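Local structure of thermosome subunit (Methanococcoides burtonii, 3AQ1) at residues A[149-154]-A[323-328]; A[178-183]-A[255-260]; A[352-357]-A[448-453]; A[372-377]-A[390-395]; A[401-406]-A[428-433]. The protein probably binds and hydrolyses ATP to help unfolded proteins fold, as a group II chaperonin subunit captured here as an open-state monomer. All blocks are in the same frame, centred on the assembly; numbering follows the deposited sequence.

In the fold
Contact 1 and contact 4 are buried, contact 3 lies at the surface, and contacts 2 and 5 are partly buried. Contact 2 stands at one end of the elongated chain, with contacts 4 and 5 beyond the chain's centre; the centres of contacts 2 and 4 are about 72 Å apart. Strand 323-329 of contact 1 runs on into helix 332-355, whose far end makes contact 3. Helices 383-394 and 397-405, successive in the chain, serve contacts 4 and 5. Chemistry follows place: backbone ladder in contact 1, ion pairs in contact 3, apolar side chains in contacts 4 and 5, and a water between the segments with van der Waals touches in contact 2.

Contact 1: A[149-154]-A[323-328]; sequences ENIKIE and VTVLLH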
# COMPACT_ATOMS: atom_id res chain seq x y z
N GLU A 149 5.76 3.09 6.21
CA GLU A 149 6.82 3.38 7.18
C GLU A 149 8.16 2.72 6.85
O GLU A 149 9.23 3.26 7.15
CB GLU A 149 6.39 2.94 8.58
CG GLU A 149 5.16 3.64 9.14
CD GLU A 149 4.78 3.15 10.54
OE1 GLU A 149 5.58 2.40 11.15
OE2 GLU A 149 3.69 3.51 11.02
N ASN A 150 8.10 1.53 6.27
CA ASN A 150 9.30 0.77 5.98
C ASN A 150 9.94 1.02 4.61
O ASN A 150 11.04 0.56 4.36
CB ASN A 150 9.02 -0.72 6.16
CG ASN A 150 9.03 -1.14 7.62
OD1 ASN A 150 9.71 -0.52 8.44
ND2 ASN A 150 8.29 -2.19 7.95
N ILE A 151 9.25 1.74 3.72
CA ILE A 151 9.90 2.14 2.48
C ILE A 151 9.86 3.64 2.23
O ILE A 151 8.82 4.26 2.27
CB ILE A 151 9.36 1.36 1.28
CG1 ILE A 151 9.68 -0.13 1.47
CG2 ILE A 151 9.98 1.88 -0.01
CD1 ILE A 151 9.27 -1.00 0.33
N LYS A 152 11.03 4.22 2.02
CA LYS A 152 11.11 5.61 1.62
C LYS A 152 11.68 5.68 0.20
O LYS A 152 12.67 5.02 -0.11
CB LYS A 152 12.00 6.41 2.57
CG LYS A 152 12.36 7.77 1.99
CD LYS A 152 13.35 8.55 2.83
CE LYS A 152 13.81 9.76 2.06
NZ LYS A 152 14.29 10.84 2.96
N ILE A 153 11.05 6.46 -0.66
CA ILE A 153 11.57 6.64 -2.00
C ILE A 153 12.23 8.00 -2.07
O ILE A 153 11.64 9.01 -1.72
CB ILE A 153 10.49 6.52 -3.08
CG1 ILE A 153 9.69 5.23 -2.87
CG2 ILE A 153 11.14 6.49 -4.42
CD1 ILE A 153 8.80 4.85 -4.05
N GLU A 154 13.49 8.01 -2.48
CA GLU A 154 14.26 9.23 -2.63
C GLU A 154 14.70 9.24 -4.09
O GLU A 154 15.44 8.36 -4.53
CB GLU A 154 15.47 9.23 -1.70
CG GLU A 154 16.36 10.45 -1.83
CD GLU A 154 15.74 11.67 -1.19
OE1 GLU A 154 14.93 11.47 -0.26
OE2 GLU A 154 16.04 12.82 -1.62
N VAL A 323 13.83 0.37 4.55
CA VAL A 323 14.77 0.52 3.44
C VAL A 323 14.45 1.79 2.68
O VAL A 323 13.33 2.28 2.69
CB VAL A 323 14.67 -0.64 2.43
CG1 VAL A 323 14.51 -1.96 3.12
CG2 VAL A 323 13.51 -0.42 1.51
N THR A 324 15.44 2.33 2.01
CA THR A 324 15.22 3.47 1.15
C THR A 324 15.61 3.03 -0.23
O THR A 324 16.67 2.45 -0.42
CB THR A 324 16.11 4.65 1.56
OG1 THR A 324 15.78 5.05 2.89
CG2 THR A 324 15.93 5.83 0.63
N VAL A 325 14.73 3.28 -1.19
CA VAL A 325 15.04 3.10 -2.59
C VAL A 325 15.59 4.41 -3.11
O VAL A 325 14.86 5.40 -3.16
CB VAL A 325 13.78 2.79 -3.43
CG1 VAL A 325 14.16 2.62 -4.87
CG2 VAL A 325 13.04 1.56 -2.92
N LEU A 326 16.87 4.44 -3.48
CA LEU A 326 17.36 5.55 -4.28
C LEU A 326 16.97 5.25 -5.73
O LEU A 326 17.61 4.45 -6.40
CB LEU A 326 18.87 5.69 -4.15
CG LEU A 326 19.37 5.95 -2.74
CD1 LEU A 326 20.87 6.11 -2.74
CD2 LEU A 326 18.69 7.19 -2.19
N LEU A 327 15.90 5.89 -6.19
CA LEU A 327 15.35 5.65 -7.52
C LEU A 327 16.02 6.51 -8.59
O LEU A 327 16.01 7.74 -8.48
CB LEU A 327 13.85 5.93 -7.52
CG LEU A 327 13.06 5.66 -8.80
CD1 LEU A 327 13.22 4.21 -9.21
CD2 LEU A 327 11.59 5.99 -8.57
N HIS A 328 16.60 5.87 -9.60
CA HIS A 328 17.21 6.58 -10.73
C HIS A 328 16.39 6.51 -12.03
O HIS A 328 15.74 5.51 -12.31
CB HIS A 328 18.63 6.06 -10.99
CG HIS A 328 19.63 6.49 -9.96
ND1 HIS A 328 19.93 5.72 -8.86
CD2 HIS A 328 20.39 7.60 -9.87
CE1 HIS A 328 20.83 6.35 -8.13
NE2 HIS A 328 21.13 7.49 -8.72
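Val323 starts the pairing by giving its N-H to the carbonyl of Asn150, at the end of helix 147-150 (Val323 N to Asn150 O 2.8 Å). Its own carbonyl takes the N-H of Lys152, with Val323 O 3.1 Å from Lys152 N, and also faces the CA-H of Ile151. On the same face of the sheet Val323 CG2 lies alongside Ile151 CG1 at 3.8 Å. Thr324 turns to the other face: its CG2 rests against the carbonyl O of Lys152 and CB of Glu154, while its OG1 bonds to Val171 N. Val325 repeats the backbone pattern two residues on. Its N reaches Lys152 O at 2.9 Å, and its O accepts a bond from Glu154 N, 3.0 Å long. Leu326 CD2 lies across the stem of Glu154, 3.8 Å from Glu154 CB. Beyond that stem, the bend at chi2 (75°) brings Glu154 OE1 to 3.3 Å from Lys152 NZ, an ammonium that also pairs with Asp271 and bonds to Val171 O. Leu327 N is 3.0 Å from Glu154 O, and the ladder runs on through its backbone bond with Arg156; Leu327 CB sits beside Ile153 CG2. Ile151, Ile153 and Leu327 all touch helix 332-355, which covers their face. This is a regular parallel beta pairing, joining strand 151-157 to the middle strand of a three-stranded mixed sheet backed by a long helix, consistent with the intermediate domain of group II chaperonins.

Contact 2: A[178-183]-A[255-260]; sequences HPNMPE and YIEKAG
A Schellman motif ends helix 250-258, and in its last turn Glu257 lies against the type I turn of His178 to Met181. The His178 ring has Glu257 CB over one face, offset toward the rim, and its ND1 is 3.6 Å from Glu257 CG. The Glu257 chain bends sharply at chi2 (-92°), which swings the carboxylate round to within 22° of the ring plane and sets OE2 3.5 Å from Asn180 CB. The turn is braced from within: Asn180 N donates to His178 ND1 at 3.3 Å, close to the ring plane. An alanine in place of His178 would probably leave that N-H without its acceptor and free the Glu257 chain to turn where the ring now backs it. Placed between strands 169-172 and 184-193, the loop belongs to what is probably the apical domain. A water lies between the segments, near enough to bridge them, 2.7 Å from Asn180 O and 2.9 Å from Glu257 O. The same Glu257 O accepts Gly260 N at 3.0 Å as part of the Schellman closure, in which Gly260 has positive phi. Past the turn, Pro182 CG rests 3.4 Å from Gly260 O, while Lys258 NZ makes a salt bridge to Glu257 OE2, its hydrogen bond weak.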
# COMPACT_ATOMS: atom_id res chain seq x y z
N HIS A 178 28.00 21.84 9.68
CA HIS A 178 29.33 22.45 9.82
C HIS A 178 30.34 21.48 9.23
O HIS A 178 30.26 20.27 9.46
CB HIS A 178 29.64 22.75 11.30
CG HIS A 178 30.74 23.76 11.51
ND1 HIS A 178 32.08 23.44 11.38
CD2 HIS A 178 30.69 25.06 11.87
CE1 HIS A 178 32.80 24.52 11.65
NE2 HIS A 178 31.99 25.51 11.95
N PRO A 179 31.29 22.00 8.45
CA PRO A 179 32.21 21.16 7.69
C PRO A 179 33.25 20.46 8.56
O PRO A 179 33.90 19.51 8.11
CB PRO A 179 32.90 22.15 6.75
CG PRO A 179 32.12 23.41 6.87
CD PRO A 179 31.52 23.42 8.22
N ASN A 180 33.42 20.91 9.80
CA ASN A 180 34.39 20.25 10.67
C ASN A 180 33.78 19.11 11.48
O ASN A 180 34.48 18.47 12.25
CB ASN A 180 35.16 21.24 11.54
CG ASN A 180 35.95 22.24 10.71
OD1 ASN A 180 36.24 21.99 9.54
ND2 ASN A 180 36.31 23.37 11.31
N MET A 181 32.49 18.86 11.30
CA MET A 181 31.84 17.72 11.94
C MET A 181 32.36 16.44 11.32
O MET A 181 32.74 16.43 10.16
CB MET A 181 30.33 17.83 11.80
CG MET A 181 29.77 19.04 12.49
SD MET A 181 28.01 19.26 12.22
CE MET A 181 27.65 20.60 13.34
N PRO A 182 32.40 15.34 12.09
CA PRO A 182 32.95 14.08 11.58
C PRO A 182 32.17 13.50 10.38
O PRO A 182 30.95 13.63 10.32
CB PRO A 182 32.85 13.14 12.80
CG PRO A 182 31.79 13.74 13.66
CD PRO A 182 32.00 15.23 13.50
N GLU A 183 32.87 12.87 9.45
CA GLU A 183 32.22 12.36 8.25
C GLU A 183 31.42 11.09 8.50
O GLU A 183 30.34 10.90 7.94
CB GLU A 183 33.24 12.09 7.15
CG GLU A 183 33.39 13.24 6.19
CD GLU A 183 34.29 12.89 5.02
OE1 GLU A 183 34.00 11.89 4.32
OE2 GLU A 183 35.29 13.62 4.81
N TYR A 255 30.29 24.90 19.05
CA TYR A 255 30.40 24.08 20.25
C TYR A 255 30.04 22.62 20.01
O TYR A 255 30.73 21.71 20.48
CB TYR A 255 29.51 24.66 21.35
CG TYR A 255 29.92 26.04 21.76
CD1 TYR A 255 31.27 26.37 21.89
CD2 TYR A 255 28.98 27.02 22.02
CE1 TYR A 255 31.66 27.64 22.26
CE2 TYR A 255 29.37 28.30 22.39
CZ TYR A 255 30.71 28.60 22.51
OH TYR A 255 31.08 29.87 22.87
N ILE A 256 28.95 22.41 19.27
CA ILE A 256 28.50 21.08 18.94
C ILE A 256 29.56 20.41 18.09
O ILE A 256 29.93 19.25 18.31
CB ILE A 256 27.15 21.12 18.18
CG1 ILE A 256 26.08 21.72 19.08
CG2 ILE A 256 26.73 19.72 17.76
CD1 ILE A 256 24.74 21.82 18.42
N GLU A 257 30.07 21.17 17.14
CA GLU A 257 31.13 20.70 16.26
C GLU A 257 32.38 20.33 17.06
O GLU A 257 32.98 19.27 16.84
CB GLU A 257 31.45 21.77 15.24
CG GLU A 257 32.56 21.40 14.33
CD GLU A 257 33.89 21.87 14.83
OE1 GLU A 257 34.05 23.09 15.03
OE2 GLU A 257 34.77 21.02 15.02
N LYS A 258 32.77 21.21 17.98
CA LYS A 258 33.96 20.95 18.78
C LYS A 258 33.79 19.71 19.66
O LYS A 258 34.76 19.00 19.91
CB LYS A 258 34.42 22.19 19.57
CG LYS A 258 35.30 23.17 18.75
CD LYS A 258 36.55 22.45 18.20
CE LYS A 258 37.21 23.18 17.03
NZ LYS A 258 37.86 22.22 16.07
N ALA A 259 32.57 19.41 20.08
CA ALA A 259 32.30 18.19 20.83
C ALA A 259 32.31 16.88 19.99
O ALA A 259 32.06 15.80 20.52
CB ALA A 259 30.99 18.32 21.64
N GLY A 260 32.58 16.98 18.69
CA GLY A 260 32.63 15.81 17.82
C GLY A 260 31.28 15.32 17.33
O GLY A 260 31.11 14.15 16.94
O HOH W 1 34.18 17.68 14.79

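Contact 3: A[352-357]-A[448-453]; sequences VIEDGK and PLRIKT
Arg450 reaches across to two neighbouring carboxylates, those of Glu354 and Asp355, and meets each at a different tilt. Glu354 OE1 lies at the guanidinium edge, near its plane, and accepts from NH2 of Arg450 at 3.2 Å and more weakly from NH1; the two planes are 42° apart. Asp355 stands much more steeply, 74° from the guanidinium, and its OD1 takes weak bonds from Arg450 NE (3.1 Å) and NH2. The other oxygen, Asp355 OD2, accepts from the backbone of Arg450, 3.1 Å from its N, which approaches from above the carboxylate plane; this N-H is in the first turn of helix 449-467, where an acid probably also suits the helix dipole. CG of Arg450 sits between its backbone N and carbonyl carbon (chi1 86°), and the bend at chi3 turns NE and NH2 toward Asp355 OD1. A methionine in place of Arg450 would probably leave both acids without their cationic mate. Glu354 OE2 has its own partner in Val145 N, and beside the network Leu449 CB packs 3.9 Å from Lys357 O. The result is a salt-bridge network that ties the C-terminal end of helix 332-355 to the N-terminal turn of helix 449-467.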
# COMPACT_ATOMS: atom_id res chain seq x y z
N VAL A 352 -1.38 -7.56 -1.67
CA VAL A 352 -1.55 -8.93 -2.13
C VAL A 352 -0.82 -9.90 -1.20
O VAL A 352 -1.38 -10.91 -0.77
CB VAL A 352 -1.07 -9.11 -3.59
CG1 VAL A 352 -0.96 -10.58 -3.94
CG2 VAL A 352 -2.01 -8.41 -4.54
N ILE A 353 0.43 -9.59 -0.87
CA ILE A 353 1.22 -10.45 -0.00
C ILE A 353 0.54 -10.62 1.35
O ILE A 353 0.52 -11.70 1.93
CB ILE A 353 2.67 -9.93 0.16
CG1 ILE A 353 3.45 -10.15 -1.14
CG2 ILE A 353 3.38 -10.62 1.33
CD1 ILE A 353 4.87 -9.70 -1.08
N GLU A 354 -0.04 -9.54 1.86
CA GLU A 354 -0.78 -9.62 3.11
C GLU A 354 -2.01 -10.54 2.98
O GLU A 354 -2.16 -11.47 3.78
CB GLU A 354 -1.17 -8.22 3.61
CG GLU A 354 -0.00 -7.48 4.24
CD GLU A 354 -0.36 -6.08 4.70
OE1 GLU A 354 -1.27 -5.45 4.09
OE2 GLU A 354 0.27 -5.59 5.66
N ASP A 355 -2.86 -10.29 1.99
CA ASP A 355 -4.04 -11.13 1.75
C ASP A 355 -3.63 -12.58 1.55
O ASP A 355 -4.35 -13.49 1.96
CB ASP A 355 -4.82 -10.69 0.50
CG ASP A 355 -5.54 -9.35 0.67
OD1 ASP A 355 -5.74 -8.89 1.82
OD2 ASP A 355 -5.91 -8.76 -0.38
N GLY A 356 -2.48 -12.80 0.91
CA GLY A 356 -2.05 -14.14 0.54
C GLY A 356 -2.80 -14.67 -0.66
O GLY A 356 -2.56 -15.79 -1.12
N LYS A 357 -3.73 -13.86 -1.18
CA LYS A 357 -4.60 -14.26 -2.27
C LYS A 357 -4.95 -13.07 -3.16
O LYS A 357 -5.01 -11.93 -2.68
CB LYS A 357 -5.87 -14.91 -1.73
CG LYS A 357 -5.66 -15.64 -0.39
CD LYS A 357 -6.59 -16.84 -0.21
CE LYS A 357 -6.63 -17.30 1.24
NZ LYS A 357 -7.30 -16.30 2.12
N PRO A 448 -7.26 -7.14 -5.64
CA PRO A 448 -6.88 -7.70 -4.34
C PRO A 448 -8.11 -8.29 -3.66
O PRO A 448 -9.18 -7.69 -3.74
CB PRO A 448 -6.41 -6.48 -3.55
CG PRO A 448 -6.37 -5.34 -4.53
CD PRO A 448 -7.34 -5.67 -5.59
N LEU A 449 -7.96 -9.45 -3.02
CA LEU A 449 -9.07 -10.04 -2.28
C LEU A 449 -9.75 -9.05 -1.33
O LEU A 449 -10.98 -8.97 -1.29
CB LEU A 449 -8.63 -11.28 -1.51
CG LEU A 449 -9.78 -12.00 -0.79
CD1 LEU A 449 -10.79 -12.50 -1.79
CD2 LEU A 449 -9.28 -13.14 0.06
N ARG A 450 -8.97 -8.31 -0.55
CA ARG A 450 -9.56 -7.44 0.47
C ARG A 450 -10.53 -6.40 -0.11
O ARG A 450 -11.55 -6.09 0.50
CB ARG A 450 -8.50 -6.79 1.37
CG ARG A 450 -7.90 -5.50 0.84
CD ARG A 450 -6.94 -4.87 1.85
NE ARG A 450 -6.12 -5.88 2.50
CZ ARG A 450 -4.91 -5.65 3.00
NH1 ARG A 450 -4.38 -4.44 2.92
NH2 ARG A 450 -4.23 -6.63 3.58
N ILE A 451 -10.23 -5.88 -1.29
CA ILE A 451 -11.14 -4.95 -1.93
C ILE A 451 -12.42 -5.66 -2.32
O ILE A 451 -13.52 -5.20 -2.04
CB ILE A 451 -10.50 -4.27 -3.16
CG1 ILE A 451 -9.45 -3.25 -2.71
CG2 ILE A 451 -11.57 -3.60 -4.01
CD1 ILE A 451 -9.94 -2.27 -1.66
N LYS A 452 -12.29 -6.82 -2.96
CA LYS A 452 -13.47 -7.54 -3.38
C LYS A 452 -14.41 -7.85 -2.20
O LYS A 452 -15.63 -7.70 -2.33
CB LYS A 452 -13.08 -8.80 -4.16
CG LYS A 452 -14.22 -9.38 -4.96
CD LYS A 452 -14.78 -8.34 -5.95
CE LYS A 452 -13.83 -8.11 -7.12
NZ LYS A 452 -14.39 -7.14 -8.10
N THR A 453 -13.86 -8.27 -1.05
CA THR A 453 -14.71 -8.60 0.10
C THR A 453 -15.19 -7.36 0.83
O THR A 453 -16.27 -7.37 1.41
CB THR A 453 -14.04 -9.54 1.13
OG1 THR A 453 -12.91 -8.90 1.73
CG2 THR A 453 -13.63 -10.85 0.49

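Contact 4: A[372-377]-A[390-395]; sequences RLSEYA and KFAEAL
Ala392 and Leu373 form the heart of the contact, with Ala392 CB set 3.6 Å from Leu373 CB. The same methyl also meets the Leu373 branch, 3.7 Å from CD2, and touches Ser374 OG from the other flank. Leu373 carries CG anti to its backbone N (chi1 -171°), which sends CD2 beyond the alanine to the ring of Phe391, 3.8 Å from CD1 and oblique to it. CD2 also looks toward Leu395 CD1, a looser touch at 4.4 Å. Around this first shell, Ser370 OG bonds to Ala392 O and ties the helices together, while Ser374 OG makes a weak bond to Ser370 O within its own helix. Farther out, Phe391 leans on Leu57 of helix 45-65 and on Ala81 of helix 71-92, and Leu373 touches Lys84 of the latter, so the leucine and the ring are wedged among four helices. The axes of segments 372-377 and 390-394 come within 8.6 Å and run nearly antiparallel (170°), with Ala392 at the point where Leu373 is nearest. The packing of helices 364-378 and 383-394, joined by a short loop, is a helical hairpin within a largely helical domain, consistent with the equatorial domain of chaperonins.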
# COMPACT_ATOMS: atom_id res chain seq x y z
N ARG A 372 -22.18 -20.07 -7.99
CA ARG A 372 -22.07 -20.93 -6.82
C ARG A 372 -23.02 -20.54 -5.72
O ARG A 372 -23.29 -21.32 -4.82
CB ARG A 372 -20.65 -20.93 -6.28
CG ARG A 372 -19.65 -21.55 -7.21
CD ARG A 372 -18.26 -21.15 -6.77
NE ARG A 372 -17.24 -21.76 -7.61
CZ ARG A 372 -16.47 -22.77 -7.22
NH1 ARG A 372 -16.62 -23.28 -6.01
NH2 ARG A 372 -15.57 -23.27 -8.05
N LEU A 373 -23.52 -19.31 -5.77
CA LEU A 373 -24.39 -18.86 -4.70
C LEU A 373 -25.84 -19.17 -5.07
O LEU A 373 -26.71 -19.21 -4.21
CB LEU A 373 -24.19 -17.37 -4.42
CG LEU A 373 -24.89 -16.83 -3.17
CD1 LEU A 373 -24.37 -17.54 -1.94
CD2 LEU A 373 -24.69 -15.32 -3.07
N SER A 374 -26.07 -19.38 -6.36
CA SER A 374 -27.38 -19.82 -6.84
C SER A 374 -27.52 -21.31 -6.62
O SER A 374 -28.63 -21.82 -6.49
CB SER A 374 -27.58 -19.48 -8.32
OG SER A 374 -28.09 -18.17 -8.49
N GLU A 375 -26.39 -22.00 -6.57
CA GLU A 375 -26.38 -23.41 -6.21
C GLU A 375 -26.70 -23.53 -4.72
O GLU A 375 -27.52 -24.36 -4.32
CB GLU A 375 -25.02 -24.04 -6.53
CG GLU A 375 -25.03 -24.89 -7.80
CD GLU A 375 -23.73 -24.80 -8.59
OE1 GLU A 375 -22.85 -24.00 -8.22
OE2 GLU A 375 -23.59 -25.52 -9.61
N TYR A 376 -26.07 -22.68 -3.91
CA TYR A 376 -26.33 -22.63 -2.48
C TYR A 376 -27.81 -22.33 -2.24
O TYR A 376 -28.47 -23.02 -1.45
CB TYR A 376 -25.46 -21.56 -1.82
CG TYR A 376 -25.47 -21.58 -0.31
CD1 TYR A 376 -24.88 -22.62 0.40
CD2 TYR A 376 -26.06 -20.55 0.42
CE1 TYR A 376 -24.88 -22.64 1.79
CE2 TYR A 376 -26.07 -20.56 1.82
CZ TYR A 376 -25.47 -21.61 2.50
OH TYR A 376 -25.47 -21.64 3.87
N ALA A 377 -28.33 -21.32 -2.93
CA ALA A 377 -29.73 -20.93 -2.81
C ALA A 377 -30.65 -22.15 -2.81
O ALA A 377 -31.53 -22.27 -1.96
CB ALA A 377 -30.12 -19.97 -3.92
N LYS A 390 -31.76 -13.87 -4.69
CA LYS A 390 -31.76 -12.53 -5.27
C LYS A 390 -30.41 -11.85 -5.10
O LYS A 390 -30.00 -11.05 -5.94
CB LYS A 390 -32.89 -11.68 -4.69
CG LYS A 390 -34.27 -11.99 -5.27
CD LYS A 390 -34.38 -11.52 -6.72
CE LYS A 390 -35.77 -11.77 -7.31
NZ LYS A 390 -35.93 -11.08 -8.63
N PHE A 391 -29.71 -12.18 -4.01
CA PHE A 391 -28.37 -11.65 -3.81
C PHE A 391 -27.50 -12.16 -4.95
O PHE A 391 -26.92 -11.37 -5.70
CB PHE A 391 -27.81 -12.09 -2.45
CG PHE A 391 -26.58 -11.32 -2.00
CD1 PHE A 391 -25.34 -11.62 -2.48
CD2 PHE A 391 -26.69 -10.32 -1.05
CE1 PHE A 391 -24.21 -10.92 -2.05
CE2 PHE A 391 -25.56 -9.63 -0.62
CZ PHE A 391 -24.33 -9.93 -1.11
N ALA A 392 -27.43 -13.48 -5.08
CA ALA A 392 -26.63 -14.09 -6.14
C ALA A 392 -26.95 -13.51 -7.52
O ALA A 392 -26.10 -13.51 -8.40
CB ALA A 392 -26.81 -15.60 -6.12
N GLU A 393 -28.16 -13.00 -7.70
CA GLU A 393 -28.57 -12.41 -8.97
C GLU A 393 -28.01 -11.01 -9.14
O GLU A 393 -27.72 -10.57 -10.26
CB GLU A 393 -30.09 -12.32 -9.08
CG GLU A 393 -30.84 -13.63 -9.27
CD GLU A 393 -32.27 -13.36 -9.70
OE1 GLU A 393 -32.58 -12.18 -9.98
OE2 GLU A 393 -33.08 -14.31 -9.77
N ALA A 394 -27.91 -10.29 -8.04
CA ALA A 394 -27.46 -8.91 -8.07
C ALA A 394 -26.00 -8.85 -8.48
O ALA A 394 -25.56 -7.91 -9.17
CB ALA A 394 -27.66 -8.26 -6.71
N LEU A 395 -25.24 -9.86 -8.07
CA LEU A 395 -23.82 -9.93 -8.37
C LEU A 395 -23.52 -9.71 -9.86
O LEU A 395 -22.57 -9.02 -10.21
CB LEU A 395 -23.26 -11.26 -7.90
CG LEU A 395 -23.15 -11.28 -6.37
CD1 LEU A 395 -22.64 -12.61 -5.86
CD2 LEU A 395 -22.25 -10.12 -5.91

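Contact 5: A[401-406]-A[428-433]; sequences ALAENA and AGLNVY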
# COMPACT_ATOMS: atom_id res chain seq x y z
N ALA A 401 -22.67 -4.23 -16.10
CA ALA A 401 -22.23 -2.84 -16.21
C ALA A 401 -20.93 -2.71 -17.01
O ALA A 401 -20.80 -1.80 -17.82
CB ALA A 401 -22.10 -2.19 -14.85
N LEU A 402 -19.98 -3.63 -16.81
CA LEU A 402 -18.76 -3.59 -17.61
C LEU A 402 -19.07 -3.62 -19.11
O LEU A 402 -18.55 -2.82 -19.87
CB LEU A 402 -17.79 -4.72 -17.23
CG LEU A 402 -17.13 -4.55 -15.87
CD1 LEU A 402 -16.31 -5.79 -15.46
CD2 LEU A 402 -16.27 -3.29 -15.86
N ALA A 403 -19.94 -4.54 -19.52
CA ALA A 403 -20.32 -4.67 -20.93
C ALA A 403 -20.98 -3.40 -21.44
O ALA A 403 -20.64 -2.91 -22.51
CB ALA A 403 -21.25 -5.85 -21.12
N GLU A 404 -21.92 -2.87 -20.67
CA GLU A 404 -22.67 -1.69 -21.08
C GLU A 404 -21.76 -0.47 -21.30
O GLU A 404 -21.82 0.16 -22.35
CB GLU A 404 -23.82 -1.39 -20.10
CG GLU A 404 -25.09 -2.27 -20.33
CD GLU A 404 -26.15 -2.19 -19.21
OE1 GLU A 404 -25.89 -1.60 -18.13
OE2 GLU A 404 -27.26 -2.76 -19.40
N ASN A 405 -20.91 -0.17 -20.33
CA ASN A 405 -19.99 0.96 -20.48
C ASN A 405 -19.09 0.82 -21.69
O ASN A 405 -18.94 1.77 -22.47
CB ASN A 405 -19.16 1.15 -19.22
CG ASN A 405 -20.01 1.44 -18.01
OD1 ASN A 405 -21.16 1.87 -18.14
ND2 ASN A 405 -19.46 1.22 -16.82
N ALA A 406 -18.51 -0.36 -21.87
CA ALA A 406 -17.69 -0.63 -23.04
C ALA A 406 -18.53 -0.59 -24.32
O ALA A 406 -18.05 -0.90 -25.41
CB ALA A 406 -16.99 -1.98 -22.90
N ALA A 428 -12.37 -16.59 -16.27
CA ALA A 428 -13.02 -16.03 -17.45
C ALA A 428 -13.75 -14.73 -17.13
O ALA A 428 -14.71 -14.72 -16.37
CB ALA A 428 -13.96 -17.03 -18.06
N GLY A 429 -13.30 -13.63 -17.73
CA GLY A 429 -13.95 -12.35 -17.56
C GLY A 429 -13.88 -11.49 -18.81
O GLY A 429 -13.18 -11.83 -19.79
N LEU A 430 -14.59 -10.37 -18.79
CA LEU A 430 -14.63 -9.49 -19.96
C LEU A 430 -13.38 -8.64 -20.06
O LEU A 430 -13.02 -7.93 -19.13
CB LEU A 430 -15.88 -8.61 -19.93
CG LEU A 430 -15.97 -7.57 -21.07
CD1 LEU A 430 -15.81 -8.23 -22.43
CD2 LEU A 430 -17.27 -6.76 -21.00
N ASN A 431 -12.69 -8.71 -21.19
CA ASN A 431 -11.60 -7.79 -21.47
C ASN A 431 -12.19 -6.54 -22.10
O ASN A 431 -12.46 -6.54 -23.30
CB ASN A 431 -10.59 -8.41 -22.43
CG ASN A 431 -9.50 -7.46 -22.80
OD1 ASN A 431 -9.72 -6.25 -22.90
ND2 ASN A 431 -8.30 -7.98 -23.02
N VAL A 432 -12.39 -5.49 -21.32
CA VAL A 432 -13.24 -4.39 -21.77
C VAL A 432 -12.81 -3.75 -23.10
O VAL A 432 -13.63 -3.19 -23.84
CB VAL A 432 -13.45 -3.32 -20.68
CG1 VAL A 432 -13.79 -1.97 -21.30
CG2 VAL A 432 -14.55 -3.76 -19.74
N TYR A 433 -11.52 -3.87 -23.43
CA TYR A 433 -10.99 -3.26 -24.64
C TYR A 433 -11.21 -4.11 -25.89
O TYR A 433 -11.69 -3.61 -26.92
CB TYR A 433 -9.52 -2.90 -24.44
CG TYR A 433 -9.28 -2.19 -23.12
CD1 TYR A 433 -9.82 -0.93 -22.87
CD2 TYR A 433 -8.52 -2.78 -22.11
CE1 TYR A 433 -9.62 -0.29 -21.67
CE2 TYR A 433 -8.31 -2.15 -20.91
CZ TYR A 433 -8.86 -0.90 -20.69
OH TYR A 433 -8.65 -0.27 -19.49
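Asn431 OD1 accepts two backbone N-H groups, from Tyr433 and Thr434, and so probably helps shape the bend from which Val432 meets Ala406. The bond from Tyr433 is 3.0 Å from its N to Asn431 OD1, lies in the plane of the amide carbonyl, and makes this an Asx turn. With the chain curled in this way, Val432 CG1 comes down on the methyl of Ala406, 3.6 Å from its CB, at the end of helix 397-405. The other branch, Val432 CG2, reaches back to Leu402, 4.2 Å from its CB and also close to its carbonyl O. Leu430 enters from strand 428-430. Its CG stands anti to its backbone N (chi1 176°), which carries CD2 over the helix backbone: Ala403 CA is 3.7 Å from it, Ala403 CB 4.1 Å, and Leu402 CB 4.3 Å. Leu430 and Ala403 both also touch Ile413 of helix 410-422, and Leu430 touches Leu408, so the leucine is buried between two helices. Its backbone meanwhile bonds to Gly362. Across the two segments all the side-chain contacts are apolar, methyls of Leu430 and Val432 against alkyl carbons and backbone of the helix. The polar work is done within the loop itself, so the Asx turn probably sets the bend, and the contact itself rests on dispersion and burial, with small alanines letting Val432 and Leu430 come close to the helix backbone.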